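Local coordinates for protein gluconokinase (Sinorhizobium meliloti, PDB 3T61) that probably phosphorylates D-gluconate at the expense of ATP, giving 6-phospho-D-gluconate and ADP, as a kinase of the GntK/GntV family, at residues V22-S27 and F114-G119; G119-L124 and L140-L145. One frame throughout, in Å; residues are numbered along the deposited sequence.

Contact 1. Residues V22-S27 and F114-G119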
# COMPACT_ATOMS: atom_id res chain seq x y z
N VAL A 22 4.66 -19.04 -5.87
CA VAL A 22 4.87 -17.63 -5.61
C VAL A 22 5.33 -16.98 -6.93
O VAL A 22 6.31 -17.44 -7.53
CB VAL A 22 5.97 -17.38 -4.56
CG1 VAL A 22 6.30 -15.87 -4.52
CG2 VAL A 22 5.52 -17.85 -3.18
N VAL A 23 4.63 -15.95 -7.38
CA VAL A 23 5.05 -15.24 -8.60
C VAL A 23 5.78 -14.01 -8.06
O VAL A 23 5.17 -13.15 -7.44
CB VAL A 23 3.84 -14.81 -9.47
CG1 VAL A 23 4.33 -14.19 -10.79
CG2 VAL A 23 2.96 -16.03 -9.77
N MSE A 24 7.09 -13.97 -8.28
CA MSE A 24 7.95 -12.89 -7.79
C MSE A 24 8.47 -11.97 -8.89
O MSE A 24 8.17 -12.15 -10.07
CB MSE A 24 9.14 -13.49 -7.02
CG MSE A 24 10.08 -14.27 -7.93
SE MSE A 24 11.62 -14.94 -7.04
CE MSE A 24 12.56 -13.27 -6.95
N GLY A 25 9.28 -11.00 -8.48
CA GLY A 25 9.82 -10.04 -9.42
C GLY A 25 9.57 -8.64 -8.88
O GLY A 25 8.69 -8.46 -8.03
N VAL A 26 10.33 -7.65 -9.37
CA VAL A 26 10.21 -6.27 -8.89
C VAL A 26 8.83 -5.68 -9.15
O VAL A 26 8.04 -6.22 -9.93
CB VAL A 26 11.26 -5.32 -9.53
CG1 VAL A 26 12.67 -5.78 -9.18
CG2 VAL A 26 11.06 -5.24 -11.05
N SER A 27 8.56 -4.56 -8.49
CA SER A 27 7.28 -3.88 -8.64
C SER A 27 7.08 -3.49 -10.10
O SER A 27 8.01 -2.99 -10.74
CB SER A 27 7.24 -2.64 -7.75
OG SER A 27 5.91 -2.40 -7.29
N PHE A 114 8.59 -21.07 -7.44
CA PHE A 114 8.69 -19.64 -7.71
C PHE A 114 8.71 -19.38 -9.22
O PHE A 114 9.42 -20.06 -9.96
CB PHE A 114 9.98 -19.08 -7.12
CG PHE A 114 9.93 -18.81 -5.64
CD1 PHE A 114 9.48 -17.59 -5.15
CD2 PHE A 114 10.37 -19.77 -4.73
CE1 PHE A 114 9.49 -17.31 -3.78
CE2 PHE A 114 10.38 -19.50 -3.36
CZ PHE A 114 9.94 -18.27 -2.88
N VAL A 115 7.94 -18.39 -9.66
CA VAL A 115 7.91 -17.95 -11.06
C VAL A 115 8.53 -16.54 -11.01
O VAL A 115 7.95 -15.61 -10.44
CB VAL A 115 6.45 -17.92 -11.60
CG1 VAL A 115 6.39 -17.23 -12.96
CG2 VAL A 115 5.91 -19.35 -11.74
N PHE A 116 9.74 -16.41 -11.55
CA PHE A 116 10.49 -15.14 -11.57
C PHE A 116 10.27 -14.33 -12.85
O PHE A 116 10.79 -14.67 -13.91
CB PHE A 116 11.98 -15.45 -11.36
CG PHE A 116 12.89 -14.24 -11.50
CD1 PHE A 116 12.54 -13.01 -10.93
CD2 PHE A 116 14.11 -14.35 -12.18
CE1 PHE A 116 13.39 -11.91 -11.03
CE2 PHE A 116 14.98 -13.25 -12.28
CZ PHE A 116 14.62 -12.02 -11.71
N LEU A 117 9.49 -13.26 -12.74
CA LEU A 117 9.23 -12.38 -13.87
C LEU A 117 10.36 -11.36 -13.88
O LEU A 117 10.59 -10.70 -12.88
CB LEU A 117 7.89 -11.66 -13.69
CG LEU A 117 6.66 -12.55 -13.55
CD1 LEU A 117 5.45 -11.67 -13.30
CD2 LEU A 117 6.48 -13.43 -14.81
N HIS A 118 11.05 -11.22 -15.01
CA HIS A 118 12.17 -10.31 -15.08
C HIS A 118 12.37 -9.59 -16.43
O HIS A 118 11.96 -10.07 -17.50
CB HIS A 118 13.45 -11.07 -14.74
CG HIS A 118 13.81 -12.10 -15.76
ND1 HIS A 118 14.74 -11.87 -16.75
CD2 HIS A 118 13.30 -13.34 -16.01
CE1 HIS A 118 14.79 -12.92 -17.56
NE2 HIS A 118 13.92 -13.82 -17.13
N GLY A 119 13.01 -8.43 -16.34
CA GLY A 119 13.29 -7.63 -17.51
C GLY A 119 14.22 -6.53 -17.07
O GLY A 119 14.42 -6.34 -15.86
O HOH W 1 12.02 -8.64 -11.54

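Contact 2. Residues G119-L124 and L140-L145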
# COMPACT_ATOMS: atom_id res chain seq x y z
N GLY A 119 13.01 -8.43 -16.34
CA GLY A 119 13.29 -7.63 -17.51
C GLY A 119 14.22 -6.53 -17.07
O GLY A 119 14.42 -6.34 -15.86
N SER A 120 14.81 -5.81 -18.02
CA SER A 120 15.72 -4.72 -17.70
C SER A 120 14.90 -3.52 -17.26
O SER A 120 13.70 -3.47 -17.49
CB SER A 120 16.54 -4.33 -18.93
OG SER A 120 15.67 -3.84 -19.95
N GLU A 121 15.56 -2.56 -16.63
CA GLU A 121 14.89 -1.36 -16.18
C GLU A 121 14.09 -0.72 -17.30
O GLU A 121 12.93 -0.31 -17.11
CB GLU A 121 15.90 -0.33 -15.65
CG GLU A 121 15.22 0.92 -15.11
CD GLU A 121 16.19 1.97 -14.62
OE1 GLU A 121 17.04 1.66 -13.75
OE2 GLU A 121 16.10 3.12 -15.10
N SER A 122 14.70 -0.63 -18.48
CA SER A 122 14.05 -0.01 -19.63
C SER A 122 12.75 -0.70 -20.02
O SER A 122 11.72 -0.04 -20.22
CB SER A 122 15.00 -0.00 -20.83
OG SER A 122 16.26 0.54 -20.48
N VAL A 123 12.80 -2.02 -20.16
CA VAL A 123 11.61 -2.77 -20.55
C VAL A 123 10.54 -2.67 -19.47
O VAL A 123 9.37 -2.48 -19.76
CB VAL A 123 11.94 -4.25 -20.82
CG1 VAL A 123 10.67 -5.04 -21.03
CG2 VAL A 123 12.82 -4.36 -22.05
N LEU A 124 10.96 -2.83 -18.21
CA LEU A 124 10.03 -2.73 -17.10
C LEU A 124 9.33 -1.37 -17.09
O LEU A 124 8.11 -1.30 -17.03
CB LEU A 124 10.77 -2.95 -15.77
CG LEU A 124 11.22 -4.39 -15.51
CD1 LEU A 124 12.27 -4.42 -14.42
CD2 LEU A 124 10.01 -5.24 -15.14
N LEU A 140 12.25 4.49 -7.62
CA LEU A 140 11.60 3.27 -7.12
C LEU A 140 12.09 2.03 -7.86
O LEU A 140 12.52 1.06 -7.24
CB LEU A 140 10.08 3.36 -7.26
CG LEU A 140 9.34 4.31 -6.32
CD1 LEU A 140 7.84 4.29 -6.64
CD2 LEU A 140 9.59 3.89 -4.87
N LEU A 141 12.01 2.06 -9.18
CA LEU A 141 12.43 0.93 -10.00
C LEU A 141 13.90 0.56 -9.82
O LEU A 141 14.23 -0.61 -9.68
CB LEU A 141 12.15 1.22 -11.48
CG LEU A 141 12.45 0.08 -12.46
CD1 LEU A 141 11.75 -1.21 -12.03
CD2 LEU A 141 12.00 0.49 -13.86
N GLN A 142 14.79 1.55 -9.80
CA GLN A 142 16.21 1.26 -9.64
C GLN A 142 16.50 0.61 -8.29
O GLN A 142 17.28 -0.33 -8.21
CB GLN A 142 17.02 2.54 -9.84
CG GLN A 142 16.72 3.18 -11.18
CD GLN A 142 17.65 4.32 -11.54
OE1 GLN A 142 17.81 5.27 -10.78
NE2 GLN A 142 18.26 4.23 -12.72
N THR A 143 15.86 1.11 -7.24
CA THR A 143 16.05 0.55 -5.92
C THR A 143 15.56 -0.91 -5.87
O THR A 143 16.19 -1.75 -5.23
CB THR A 143 15.32 1.40 -4.87
OG1 THR A 143 15.98 2.67 -4.78
CG2 THR A 143 15.35 0.74 -3.51
N GLN A 144 14.46 -1.19 -6.55
CA GLN A 144 13.92 -2.55 -6.61
C GLN A 144 14.98 -3.44 -7.25
O GLN A 144 15.34 -4.50 -6.73
CB GLN A 144 12.67 -2.61 -7.50
CG GLN A 144 11.40 -2.01 -6.92
CD GLN A 144 10.77 -2.88 -5.85
OE1 GLN A 144 10.95 -2.64 -4.66
NE2 GLN A 144 10.04 -3.89 -6.27
N LEU A 145 15.48 -2.99 -8.40
CA LEU A 145 16.48 -3.74 -9.14
C LEU A 145 17.78 -3.93 -8.38
O LEU A 145 18.40 -4.98 -8.49
CB LEU A 145 16.75 -3.05 -10.48
CG LEU A 145 15.51 -3.03 -11.39
CD1 LEU A 145 15.80 -2.19 -12.63
CD2 LEU A 145 15.14 -4.46 -11.75

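Contact 1. Residues V22-S27 and F114-G119
V22-M24 and F114-H118 run side by side as neighbouring parallel strands, their axes 4.6 Å apart at the closest and 18° from parallel, with V22 beside F114, V23 beside V115 and M24 beside F116. Three backbone bonds join them: V115 N to V22 O (2.8 Å), M24 N to V115 O (2.8 Å) and, longer, L117 N to M24 O (3.2 Å). On one face of the sheet, V22 lies alongside F114, its CB and CG1 against CD1 and CE1 of the ring. M24, a selenomethionine, has CG between its backbone N and carbonyl carbon (chi1 67°) and bends at chi3; SE lies obliquely to both rings in Met-aromatic contacts, 3.9 Å from F114 CD1 and farther from the F116 ring, while CE touches F116 CD1, 4.0 Å away. On the other face V23 CG1 meets L117 CD1 at 3.7 Å. Next along the chain, G25 leaves no room for a side chain: a CB would run into L117 O, and its backbone angles alone call for glycine. A water continues the link, accepting from V26 N and donating to L117 O. Strand 21-24 is the middle strand of a parallel five-stranded sheet and 113-118 its neighbour, and the turn away at G25 fits the start of a P-loop (Walker A), the phosphate-binding loop of P-loop kinases.

Contact 2. Residues G119-L124 and L140-L145
E121 sets its CG anti to the backbone N (chi1 -178°) and continues extended, which carries the carboxylate across to Q142; there CG lies anti to the carbonyl carbon and the chain, again extended, presents the amide. Q142 NE2 donates to E121 OE1 over 3.0 Å with an N-H...O angle of 150°. The oxygen receives it on its syn lone pair and lies in the plane of the amide, although carboxylate and amide planes are 73° apart. The shaft of E121 is apolar packing: CG rests 3.5 Å from L141 CD2, and CB lies 3.5 Å from L145 CD1. Replacing E121 by an alanine would probably leave Q142 NE2 without its acceptor and open a gap beside L141 CD2. The contact joins the first turn of helix 121-132, which follows the sheet strand 113-118, to helix 138-147 within the alpha/beta kinase fold. S120 is the N-cap of the former helix, its OG accepting a weak bond from V123 N at 3.4 Å, while S120 O takes the backbone NH of L124. Deeper in, L124 CD1 touches two leucine branches of the facing helix, 4.0 Å from L141 CD1 and 3.9 Å from L145 CD2. The side chains of L124 and L145 run alongside each other, pointing opposite ways, whereas L141 comes to L124 at a slant.

Overall arrangement
Contact 1 lies in the core, its centre about 4 Å from the centre of the chain, with all touching residues buried; contact 2, centred about 15 Å from that point, is partly buried. The first is joined by backbone hydrogen bonds and by packing on both faces of a sheet, the second mainly by side chains: leucines inside, a carboxylate-amide bond at the partly exposed margin. G119 belongs to both, where strand 113-118 leads into helix 121-132. V26 also connects them, with CG2 3.7 Å from L124 CD1 and CG1 3.8 Å from L145 CD2. The loop leaving the central strand, probably the P-loop, therefore packs against the helix pair of contact 2.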